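Local atomic coordinates of copper-transporting ATPase PAA1, chloroplastic (Arabidopsis thaliana, PDB entry 5LBD), a protein that moves monovalent copper across the plastid envelope, driven by ATP hydrolysis, and is represented here by its nucleotide-binding (N) domain. Residues Ser114-Asn122 and Ala126-Glu131; Glu69-Ala77 and Val86-His95. The protein carries 2 engineered substitutions. All blocks are in the same frame, centred on the assembly; numbering follows the deposited sequence. Where two conformers were deposited one is given.

Interaction 1: Ser114-Asn122 and Ala126-Glu131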
ATOM      1  N   SER A 114       7.696  11.611  -1.350  0.56 47.80           N
ATOM      2  CA  SER A 114       7.712  10.548  -0.350  0.56 40.01           C
ATOM      3  C   SER A 114       7.475   9.180  -0.972  0.56 23.63           C
ATOM      4  O   SER A 114       7.204   9.062  -2.163  0.56 24.45           O
ATOM      5  CB  SER A 114       6.657  10.809   0.727  0.56 44.31           C
ATOM      6  OG  SER A 114       5.343  10.644   0.219  0.56 37.97           O
ATOM      7  N   VAL A 115       7.601   8.136  -0.151  1.00 24.58           N
ATOM      8  CA  VAL A 115       7.366   6.764  -0.577  1.00 22.62           C
ATOM      9  C   VAL A 115       6.583   6.018   0.488  1.00 18.38           C
ATOM     10  O   VAL A 115       6.627   6.349   1.680  1.00 22.66           O
ATOM     11  CB  VAL A 115       8.667   5.980  -0.881  1.00 28.83           C
ATOM     12  CG1 VAL A 115       9.606   6.767  -1.822  1.00 29.20           C
ATOM     13  CG2 VAL A 115       9.397   5.578   0.385  1.00 37.55           C
ATOM     14  N   VAL A 116       5.829   5.029   0.059  0.66 15.61           N
ATOM     15  CA  VAL A 116       5.253   4.053   0.972  0.66 17.94           C
ATOM     16  C   VAL A 116       5.571   2.652   0.471  0.66 18.04           C
ATOM     17  O   VAL A 116       5.777   2.413  -0.725  0.66 19.49           O
ATOM     18  CB  VAL A 116       3.732   4.255   1.156  0.66 25.49           C
ATOM     19  CG1 VAL A 116       3.448   5.699   1.517  0.66 36.22           C
ATOM     20  CG2 VAL A 116       2.971   3.870  -0.087  0.66 20.77           C
ATOM     21  N   TYR A 117       5.660   1.729   1.414  1.00 15.70           N
ATOM     22  CA  TYR A 117       5.887   0.325   1.140  1.00 12.74           C
ATOM     23  C   TYR A 117       4.583  -0.435   1.347  1.00 15.14           C
ATOM     24  O   TYR A 117       3.768  -0.078   2.208  1.00 16.60           O
ATOM     25  CB  TYR A 117       6.996  -0.238   2.029  1.00 15.52           C
ATOM     26  CG  TYR A 117       8.376   0.316   1.677  1.00 19.11           C
ATOM     27  CD1 TYR A 117       8.782   1.532   2.139  1.00 17.27           C
ATOM     28  CD2 TYR A 117       9.203  -0.364   0.803  1.00 21.80           C
ATOM     29  CE1 TYR A 117      10.024   2.072   1.798  1.00 22.04           C
ATOM     30  CE2 TYR A 117      10.466   0.159   0.471  1.00 36.22           C
ATOM     31  CZ  TYR A 117      10.843   1.384   0.975  1.00 29.62           C
ATOM     32  OH  TYR A 117      12.051   1.951   0.665  1.00 28.89           O
ATOM     33  N   ILE A 118       4.439  -1.508   0.596  1.00 15.60           N
ATOM     34  CA  ILE A 118       3.268  -2.357   0.612  1.00 17.74           C
ATOM     35  C   ILE A 118       3.706  -3.763   0.971  1.00 16.43           C
ATOM     36  O   ILE A 118       4.538  -4.363   0.274  1.00 17.95           O
ATOM     37  CB  ILE A 118       2.552  -2.366  -0.737  1.00 17.53           C
ATOM     38  CG1 ILE A 118       2.308  -0.938  -1.247  1.00 21.81           C
ATOM     39  CG2 ILE A 118       1.257  -3.129  -0.602  1.00 20.28           C
ATOM     40  CD1 ILE A 118       1.550  -0.065  -0.309  1.00 21.59           C
ATOM     41  N   GLY A 119       3.140  -4.298   2.053  1.00 16.03           N
ATOM     42  CA  GLY A 119       3.298  -5.698   2.380  1.00 17.57           C
ATOM     43  C   GLY A 119       2.005  -6.447   2.112  1.00 16.52           C
ATOM     44  O   GLY A 119       0.901  -5.910   2.303  1.00 19.21           O
ATOM     45  N   VAL A 120       2.146  -7.706   1.719  1.00 19.02           N
ATOM     46  CA  VAL A 120       1.015  -8.610   1.536  1.00 19.52           C
ATOM     47  C   VAL A 120       1.386  -9.903   2.233  1.00 21.49           C
ATOM     48  O   VAL A 120       2.322 -10.591   1.809  1.00 22.70           O
ATOM     49  CB  VAL A 120       0.677  -8.855   0.059  1.00 20.73           C
ATOM     50  CG1 VAL A 120      -0.541  -9.711  -0.024  1.00 28.98           C
ATOM     51  CG2 VAL A 120       0.398  -7.542  -0.609  1.00 23.42           C
ATOM     52  N   ASP A 121       0.720 -10.186   3.351  1.00 23.41           N
ATOM     53  CA  ASP A 121       1.097 -11.297   4.222  1.00 25.23           C
ATOM     54  C   ASP A 121       2.588 -11.188   4.559  1.00 25.03           C
ATOM     55  O   ASP A 121       3.005 -10.178   5.138  1.00 30.06           O
ATOM     56  CB  ASP A 121       0.717 -12.632   3.567  1.00 27.95           C
ATOM     57  CG  ASP A 121      -0.813 -12.859   3.538  1.00 44.14           C
ATOM     58  OD1 ASP A 121      -1.527 -12.351   4.440  1.00 35.91           O
ATOM     59  OD2 ASP A 121      -1.309 -13.549   2.621  1.00 41.66           O
ATOM     60  N   ASN A 122       3.411 -12.189   4.235  1.00 22.85           N
ATOM     61  CA  ASN A 122       4.817 -12.125   4.607  1.00 23.40           C
ATOM     62  C   ASN A 122       5.711 -11.644   3.473  1.00 23.99           C
ATOM     63  O   ASN A 122       6.929 -11.805   3.545  1.00 24.94           O
ATOM     64  CB  ASN A 122       5.273 -13.473   5.140  1.00 25.04           C
ATOM     65  CG  ASN A 122       4.749 -13.732   6.544  1.00 36.34           C
ATOM     66  OD1 ASN A 122       3.830 -14.525   6.741  1.00 33.88           O
ATOM     67  ND2 ASN A 122       5.328 -13.055   7.526  1.00 39.42           N
ATOM     68  N   ALA A 126       5.836  -4.209  -2.804  1.00 19.08           N
ATOM     69  CA  ALA A 126       5.996  -3.058  -3.676  1.00 19.83           C
ATOM     70  C   ALA A 126       6.473  -1.859  -2.883  1.00 14.57           C
ATOM     71  O   ALA A 126       6.363  -1.796  -1.656  1.00 15.52           O
ATOM     72  CB  ALA A 126       4.676  -2.710  -4.368  1.00 18.01           C
ATOM     73  N   VAL A 127       6.973  -0.878  -3.612  1.00 14.16           N
ATOM     74  CA  VAL A 127       7.180   0.453  -3.072  1.00 15.36           C
ATOM     75  C   VAL A 127       6.452   1.390  -4.027  1.00 16.20           C
ATOM     76  O   VAL A 127       6.452   1.176  -5.243  1.00 18.33           O
ATOM     77  CB  VAL A 127       8.676   0.802  -2.887  1.00 19.12           C
ATOM     78  CG1 VAL A 127       9.447   0.728  -4.187  1.00 28.04           C
ATOM     79  CG2 VAL A 127       8.826   2.177  -2.249  1.00 23.83           C
ATOM     80  N   ILE A 128       5.791   2.395  -3.485  1.00 16.61           N
ATOM     81  CA  ILE A 128       5.108   3.409  -4.281  1.00 17.10           C
ATOM     82  C   ILE A 128       5.795   4.743  -4.045  1.00 20.43           C
ATOM     83  O   ILE A 128       5.975   5.156  -2.889  1.00 19.34           O
ATOM     84  CB  ILE A 128       3.606   3.521  -3.945  1.00 15.20           C
ATOM     85  CG1 ILE A 128       2.918   2.158  -4.077  1.00 20.01           C
ATOM     86  CG2 ILE A 128       2.949   4.582  -4.836  1.00 18.38           C
ATOM     87  CD1 ILE A 128       1.494   2.138  -3.548  1.00 26.88           C
ATOM     88  N   ARG A 129       6.159   5.418  -5.122  1.00 17.90           N
ATOM     89  CA  ARG A 129       6.766   6.738  -5.074  1.00 20.49           C
ATOM     90  C   ARG A 129       5.737   7.794  -5.444  1.00 23.42           C
ATOM     91  O   ARG A 129       4.895   7.577  -6.325  1.00 24.59           O
ATOM     92  CB  ARG A 129       7.956   6.861  -6.031  1.00 27.99           C
ATOM     93  CG  ARG A 129       8.965   5.762  -5.932  1.00 50.34           C
ATOM     94  CD  ARG A 129      10.272   6.158  -6.632  1.00 44.53           C
ATOM     95  NE  ARG A 129      10.068   7.006  -7.807  1.00 46.63           N
ATOM     96  CZ  ARG A 129      10.167   8.334  -7.809  1.00 52.59           C
ATOM     97  NH1 ARG A 129      10.475   8.986  -6.692  1.00 67.83           N
ATOM     98  NH2 ARG A 129       9.947   9.018  -8.931  1.00 60.35           N
ATOM     99  N   PHE A 130       5.834   8.945  -4.783  1.00 24.07           N
ATOM    100  CA  PHE A 130       4.956  10.094  -4.967  1.00 24.15           C
ATOM    101  C   PHE A 130       5.787  11.323  -5.280  1.00 31.42           C
ATOM    102  O   PHE A 130       6.861  11.507  -4.705  1.00 36.29           O
ATOM    103  CB  PHE A 130       4.157  10.392  -3.702  1.00 22.83           C
ATOM    104  CG  PHE A 130       3.334   9.261  -3.230  1.00 19.73           C
ATOM    105  CD1 PHE A 130       3.908   8.227  -2.544  1.00 21.47           C
ATOM    106  CD2 PHE A 130       1.975   9.198  -3.489  1.00 24.14           C
ATOM    107  CE1 PHE A 130       3.155   7.150  -2.106  1.00 20.75           C
ATOM    108  CE2 PHE A 130       1.227   8.118  -3.050  1.00 20.76           C
ATOM    109  CZ  PHE A 130       1.802   7.114  -2.365  1.00 19.65           C
ATOM    110  N   GLU A 131       5.278  12.174  -6.161  1.00 44.77           N
ATOM    111  CA  GLU A 131       5.909  13.463  -6.428  1.00 39.59           C
ATOM    112  C   GLU A 131       4.871  14.567  -6.250  1.00 55.40           C
ATOM    113  O   GLU A 131       3.725  14.287  -5.878  1.00 62.34           O
ATOM    114  CB  GLU A 131       6.504  13.512  -7.838  1.00 50.97           C
ATOM    115  CG  GLU A 131       7.639  12.516  -8.080  1.00 56.81           C
ATOM    116  CD  GLU A 131       8.153  12.535  -9.526  1.00 67.23           C
ATOM    117  OE1 GLU A 131       7.728  13.414 -10.309  1.00 65.04           O
ATOM    118  OE2 GLU A 131       8.978  11.663  -9.876  1.00 73.74           O
ATOM    119  OXT GLU A 131       5.142  15.751  -6.467  1.00 60.59           O
TER

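Interaction 2: Glu69-Ala77 and Val86-His95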
ATOM      1  N   GLU A  69      -4.406   1.428  12.284  1.00 23.50           N
ATOM      2  CA  GLU A  69      -3.409   2.394  11.847  1.00 25.69           C
ATOM      3  C   GLU A  69      -2.613   2.893  13.044  1.00 22.40           C
ATOM      4  O   GLU A  69      -3.162   3.029  14.136  1.00 25.62           O
ATOM      5  CB  GLU A  69      -4.120   3.551  11.156  1.00 29.91           C
ATOM      6  CG  GLU A  69      -3.243   4.609  10.599  1.00 40.87           C
ATOM      7  CD  GLU A  69      -4.056   5.732   9.991  1.00 50.59           C
ATOM      8  OE1 GLU A  69      -5.223   5.903  10.396  1.00 64.42           O
ATOM      9  OE2 GLU A  69      -3.529   6.434   9.102  1.00 75.73           O
ATOM     10  N   GLU A  70      -1.326   3.141  12.844  1.00 22.05           N
ATOM     11  CA  GLU A  70      -0.512   3.860  13.824  1.00 23.21           C
ATOM     12  C   GLU A  70      -0.003   5.099  13.104  1.00 20.69           C
ATOM     13  O   GLU A  70       0.811   4.958  12.169  1.00 17.26           O
ATOM     14  CB  GLU A  70       0.639   2.979  14.316  1.00 23.47           C
ATOM     15  CG  GLU A  70       0.154   1.800  15.147  1.00 44.31           C
ATOM     16  CD  GLU A  70       1.263   0.872  15.638  1.00 47.11           C
ATOM     17  OE1 GLU A  70       2.444   1.287  15.667  1.00 30.81           O
ATOM     18  OE2 GLU A  70       0.935  -0.280  16.015  1.00 33.71           O
ATOM     19  N   PRO A  71      -0.508   6.286  13.404  1.00 25.56           N
ATOM     20  CA  PRO A  71      -0.177   7.471  12.605  1.00 37.78           C
ATOM     21  C   PRO A  71       1.322   7.691  12.491  1.00 31.55           C
ATOM     22  O   PRO A  71       2.063   7.576  13.460  1.00 28.80           O
ATOM     23  CB  PRO A  71      -0.860   8.610  13.371  1.00 50.21           C
ATOM     24  CG  PRO A  71      -1.094   8.079  14.728  1.00 51.75           C
ATOM     25  CD  PRO A  71      -1.358   6.639  14.559  1.00 31.28           C
ATOM     26  N   GLY A  72       1.782   7.936  11.272  1.00 29.22           N
ATOM     27  CA  GLY A  72       3.193   8.153  11.043  1.00 32.95           C
ATOM     28  C   GLY A  72       3.981   6.896  10.752  1.00 24.60           C
ATOM     29  O   GLY A  72       5.140   6.989  10.321  1.00 28.44           O
ATOM     30  N   SER A  73       3.402   5.726  10.996  1.00 17.47           N
ATOM     31  CA  SER A  73       4.034   4.456  10.702  1.00 17.02           C
ATOM     32  C   SER A  73       3.324   3.696   9.597  1.00 17.00           C
ATOM     33  O   SER A  73       3.949   3.326   8.615  1.00 17.32           O
ATOM     34  CB  SER A  73       4.080   3.591  11.961  1.00 23.23           C
ATOM     35  OG  SER A  73       4.869   4.216  12.964  1.00 24.23           O
ATOM     36  N   GLY A  74       2.021   3.467   9.705  1.00 15.10           N
ATOM     37  CA  GLY A  74       1.314   2.848   8.595  1.00 14.14           C
ATOM     38  C   GLY A  74      -0.069   2.398   8.998  1.00 15.30           C
ATOM     39  O   GLY A  74      -0.554   2.673  10.098  1.00 15.55           O
ATOM     40  N   ALA A  75      -0.692   1.697   8.055  1.00 15.22           N
ATOM     41  CA  ALA A  75      -2.003   1.102   8.218  1.00 14.20           C
ATOM     42  C   ALA A  75      -1.978  -0.335   7.738  1.00 13.95           C
ATOM     43  O   ALA A  75      -1.074  -0.760   7.011  1.00 14.03           O
ATOM     44  CB  ALA A  75      -3.078   1.883   7.449  1.00 17.54           C
ATOM     45  N   VAL A  76      -2.994  -1.083   8.158  1.00 15.55           N
ATOM     46  CA  VAL A  76      -3.156  -2.485   7.790  1.00 16.59           C
ATOM     47  C   VAL A  76      -4.641  -2.813   7.774  1.00 15.19           C
ATOM     48  O   VAL A  76      -5.431  -2.242   8.537  1.00 17.86           O
ATOM     49  CB  VAL A  76      -2.373  -3.396   8.773  1.00 17.33           C
ATOM     50  CG1 VAL A  76      -2.808  -3.163  10.184  1.00 21.41           C
ATOM     51  CG2 VAL A  76      -2.503  -4.890   8.391  1.00 21.03           C
ATOM     52  N   ALA A  77      -5.037  -3.727   6.889  1.00 16.70           N
ATOM     53  CA  ALA A  77      -6.383  -4.275   6.901  1.00 15.76           C
ATOM     54  C   ALA A  77      -6.294  -5.643   6.257  1.00 16.76           C
ATOM     55  O   ALA A  77      -5.283  -5.997   5.646  1.00 20.44           O
ATOM     56  CB  ALA A  77      -7.383  -3.351   6.176  1.00 19.70           C
ATOM     57  N   VAL A  86       0.386  -0.850   4.495  1.00 15.74           N
ATOM     58  CA  VAL A  86       0.733   0.336   3.738  1.00 12.72           C
ATOM     59  C   VAL A  86       1.451   1.274   4.694  1.00 16.02           C
ATOM     60  O   VAL A  86       0.832   1.780   5.639  1.00 15.10           O
ATOM     61  CB  VAL A  86      -0.489   1.031   3.155  1.00 15.00           C
ATOM     62  CG1 VAL A  86      -0.069   2.175   2.350  1.00 17.15           C
ATOM     63  CG2 VAL A  86      -1.338   0.060   2.325  1.00 16.63           C
ATOM     64  N   GLY A  87       2.741   1.502   4.481  1.00 13.16           N
ATOM     65  CA  GLY A  87       3.442   2.394   5.389  1.00 15.28           C
ATOM     66  C   GLY A  87       4.933   2.392   5.217  1.00 15.71           C
ATOM     67  O   GLY A  87       5.448   2.150   4.122  1.00 14.90           O
ATOM     68  N   THR A  88       5.626   2.754   6.294  1.00 14.27           N
ATOM     69  CA  THR A  88       7.072   2.779   6.234  1.00 12.64           C
ATOM     70  C   THR A  88       7.629   1.371   6.042  1.00 14.59           C
ATOM     71  O   THR A  88       6.973   0.363   6.306  1.00 15.59           O
ATOM     72  CB  THR A  88       7.684   3.332   7.530  1.00 17.22           C
ATOM     73  OG1 THR A  88       7.367   2.448   8.601  1.00 18.12           O
ATOM     74  CG2 THR A  88       7.176   4.711   7.843  1.00 17.93           C
ATOM     75  N   LEU A  89       8.895   1.323   5.646  1.00 16.69           N
ATOM     76  CA  LEU A  89       9.575   0.039   5.541  1.00 17.38           C
ATOM     77  C   LEU A  89       9.590  -0.678   6.889  1.00 21.35           C
ATOM     78  O   LEU A  89       9.359  -1.891   6.956  1.00 18.31           O
ATOM     79  CB  LEU A  89      10.984   0.257   5.018  1.00 19.39           C
ATOM     80  CG  LEU A  89      11.832  -1.002   4.817  1.00 23.34           C
ATOM     81  CD1 LEU A  89      11.134  -1.943   3.833  1.00 26.42           C
ATOM     82  CD2 LEU A  89      13.220  -0.668   4.354  1.00 32.06           C
ATOM     83  N   GLU A  90       9.808   0.070   7.976  1.00 20.48           N
ATOM     84  CA  GLU A  90       9.799  -0.527   9.313  1.00 20.02           C
ATOM     85  C   GLU A  90       8.450  -1.137   9.625  1.00 16.31           C
ATOM     86  O   GLU A  90       8.376  -2.225  10.208  1.00 19.63           O
ATOM     87  CB  GLU A  90      10.151   0.509  10.389  1.00 23.09           C
ATOM     88  CG  GLU A  90      11.433   1.284  10.143  1.00 39.80           C
ATOM     89  CD  GLU A  90      11.167   2.626   9.413  1.00 60.77           C
ATOM     90  OE1 GLU A  90      11.161   2.642   8.155  1.00 27.66           O
ATOM     91  OE2 GLU A  90      10.937   3.665  10.094  1.00 60.77           O
ATOM     92  N   TRP A  91       7.368  -0.444   9.245  1.00 16.29           N
ATOM     93  CA  TRP A  91       6.010  -0.917   9.508  1.00 14.44           C
ATOM     94  C   TRP A  91       5.725  -2.224   8.790  1.00 14.54           C
ATOM     95  O   TRP A  91       5.202  -3.176   9.376  1.00 16.53           O
ATOM     96  CB  TRP A  91       5.017   0.162   9.066  1.00 16.26           C
ATOM     97  CG  TRP A  91       3.596  -0.172   9.055  1.00 13.48           C
ATOM     98  CD1 TRP A  91       2.829  -0.471   7.968  1.00 16.17           C
ATOM     99  CD2 TRP A  91       2.721  -0.185  10.186  1.00 16.62           C
ATOM    100  NE1 TRP A  91       1.536  -0.688   8.361  1.00 15.76           N
ATOM    101  CE2 TRP A  91       1.442  -0.511   9.723  1.00 15.83           C
ATOM    102  CE3 TRP A  91       2.906   0.042  11.547  1.00 17.10           C
ATOM    103  CZ2 TRP A  91       0.336  -0.599  10.569  1.00 18.43           C
ATOM    104  CZ3 TRP A  91       1.805  -0.049  12.401  1.00 19.28           C
ATOM    105  CH2 TRP A  91       0.543  -0.380  11.916  1.00 16.21           C
ATOM    106  N   VAL A  92       6.077  -2.306   7.516  0.53 14.49           N
ATOM    107  CA  VAL A  92       5.739  -3.508   6.780  0.53 16.50           C
ATOM    108  C   VAL A  92       6.609  -4.675   7.219  0.53 16.32           C
ATOM    109  O   VAL A  92       6.153  -5.820   7.223  0.53 17.88           O
ATOM    110  CB  VAL A  92       5.832  -3.238   5.269  0.53 13.50           C
ATOM    111  CG1 VAL A  92       4.921  -2.051   4.886  0.53 14.09           C
ATOM    112  CG2 VAL A  92       7.269  -3.015   4.820  0.53 16.49           C
ATOM    113  N   LYS A  93       7.870  -4.421   7.578  1.00 15.56           N
ATOM    114  CA  LYS A  93       8.705  -5.480   8.143  1.00 15.94           C
ATOM    115  C   LYS A  93       8.193  -5.942   9.502  1.00 16.84           C
ATOM    116  O   LYS A  93       8.298  -7.127   9.848  1.00 18.65           O
ATOM    117  CB  LYS A  93      10.132  -4.984   8.303  1.00 21.53           C
ATOM    118  CG  LYS A  93      10.945  -4.773   7.048  1.00 27.94           C
ATOM    119  CD  LYS A  93      12.323  -4.214   7.467  1.00 35.82           C
ATOM    120  CE  LYS A  93      13.356  -4.229   6.372  1.00 50.26           C
ATOM    121  NZ  LYS A  93      14.690  -3.801   6.934  1.00 57.26           N
ATOM    122  N   ARG A  94       7.701  -5.008  10.314  1.00 16.97           N
ATOM    123  CA  ARG A  94       7.226  -5.389  11.640  1.00 19.48           C
ATOM    124  C   ARG A  94       6.039  -6.324  11.517  1.00 16.84           C
ATOM    125  O   ARG A  94       5.854  -7.221  12.343  1.00 20.83           O
ATOM    126  CB  ARG A  94       6.832  -4.157  12.454  1.00 20.02           C
ATOM    127  CG  ARG A  94       6.813  -4.360  13.923  1.00 19.96           C
ATOM    128  CD  ARG A  94       6.144  -3.128  14.525  1.00 23.22           C
ATOM    129  NE  ARG A  94       4.688  -3.230  14.527  1.00 22.10           N
ATOM    130  CZ  ARG A  94       3.867  -2.241  14.870  1.00 26.99           C
ATOM    131  NH1 ARG A  94       4.340  -1.026  15.148  1.00 22.88           N
ATOM    132  NH2 ARG A  94       2.566  -2.452  14.921  1.00 26.29           N
ATOM    133  N   HIS A  95       5.250  -6.126  10.484  1.00 16.78           N
ATOM    134  CA  HIS A  95       4.108  -6.972  10.188  1.00 16.03           C
ATOM    135  C   HIS A  95       4.479  -8.239   9.404  1.00 17.41           C
ATOM    136  O   HIS A  95       3.565  -8.949   8.945  1.00 19.56           O
ATOM    137  CB  HIS A  95       3.074  -6.149   9.424  1.00 17.51           C
ATOM    138  CG  HIS A  95       2.342  -5.176  10.288  1.00 17.13           C
ATOM    139  ND1 HIS A  95       2.882  -3.980  10.715  1.00 18.25           N
ATOM    140  CD2 HIS A  95       1.123  -5.261  10.858  1.00 16.64           C
ATOM    141  CE1 HIS A  95       2.028  -3.380  11.523  1.00 17.66           C
ATOM    142  NE2 HIS A  95       0.946  -4.132  11.616  1.00 19.96           N
TER

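Interaction 1: Ser114-Asn122 and Ala126-Glu131
Val-116 and Ile-128 form a hydrogen-bonded pair of the antiparallel hairpin made by strands 115-120 and 126-130, whose axes approach to 4.7 Å at 159°. The bond from Ile-128 N to Val-116 O is 2.8 Å long and almost straight. Val-116 N returns one to Ile-128 O, and Ile-118 N bonds Ala-126 O. Phe-130 N bonds Ser-114 O firmly; the return bond from Ser-114 N to Phe-130 O is weak, as is Ala-126 N to Ile-118 O.

Val-115, Tyr-117, Val-127 and Arg-129 share one face of the sheet. Val-127 runs alongside Tyr-117, and its CG2 sits over the phenol ring in a CH-pi contact, 3.9 Å from the ring centroid of Tyr-117. It is placed there by a chi1 of 59°, which sets CG2 anti to the backbone N. CB of Val-115 meets the same methyl.

On the other face, Ile-118 and Ile-128 join through their CD1 methyls, 3.9 Å apart. Phe-130 presents a ring edge to the neighbouring strand. Its CE1 lies 3.9 Å from CG2 of Val-116, and its CD1 lies 3.4 Å from Ser-114 O, which is in the ring plane. The ring also packs on Val-44, Ala-47 and Ile-48 of helix 43-52. Replacing Phe-130 with an alanine would probably leave Val-116 without its aromatic neighbour and open a gap against that helix.

Arg-129 reaches Glu-131, two residues on, with NH2 3.0 Å from OE2, while its NE pairs with Glu-9. Helix 101-107 packs on Tyr-117 and Val-127. Across the sheet, helix 43-52 also takes Val-116, and helix 26-37 takes Ile-118 and Ala-126. Strand 7-11 borders 123-130, and strand 82-87 borders 115-120.

Interaction 2: Glu69-Ala77 and Val86-His95
Trp-91 lays its indole over Gly-74, at the end of the beta hairpin of strands 74-79 and 82-87. CA of Gly-74 is 3.5 Å from the centroid of the five-membered ring of Trp-91, a CH-pi contact. CG of Trp-91 is anti to the backbone N (chi1 171°), which carries the indole off the helix and across Gly-74. Trp-91 NE1 bonds Ala-75 O at 2.9 Å, from above the carbonyl plane. Val-86 N reaches that oxygen from the opposite face, so two donors grip it.

Glu-70 meets the far edge of the indole, its CD 3.4 Å from CZ3 of Trp-91. The Glu-70 carboxylate is gripped end-on by Arg-94, NH1 to OE1 and NH2 to OE2, in a salt bridge. CE3 of Trp-91 lies under one face of the guanidinium, the two planes steeply inclined.

Further out, a classic beta bulge sets Ser-73 and Gly-74 against Glu-70. Thr-88 is the N-cap of helix 89-94. Thr-88 N bonds Ser-73 O, and Thr-88 OG1 accepts from Trp-91 N. CE1 of the tilted His-95 imidazole sits over the rim of the opposite indole face. The imidazole is fixed by the bond from His-95 ND1 to Trp-91 O, 2.8 Å long.

Interactions 1 and 2 lie in one antiparallel sheet of the N-domain, their centres about 10 Å apart. Interaction 2 comes first along the chain and closes before interaction 1 opens. Each holds part of a beta hairpin, and strands 82-87 and 115-120 are the neighbours that join them. The seam is made by a probable hydrogen bond from Tyr-117 N to Gly-87 O, 2.7 Å, and by Ile-118 CD1 on Val-86 CG1. Tyr-117 also packs on Leu-89 and Val-92 of helix 89-94. Helix 26-37 touches both hairpins on the face of Ala-75, Val-86, Ile-118 and Ala-126, opposite Tyr-117. The two contacts thus build adjoining parts of the nucleotide-binding domain's scaffold.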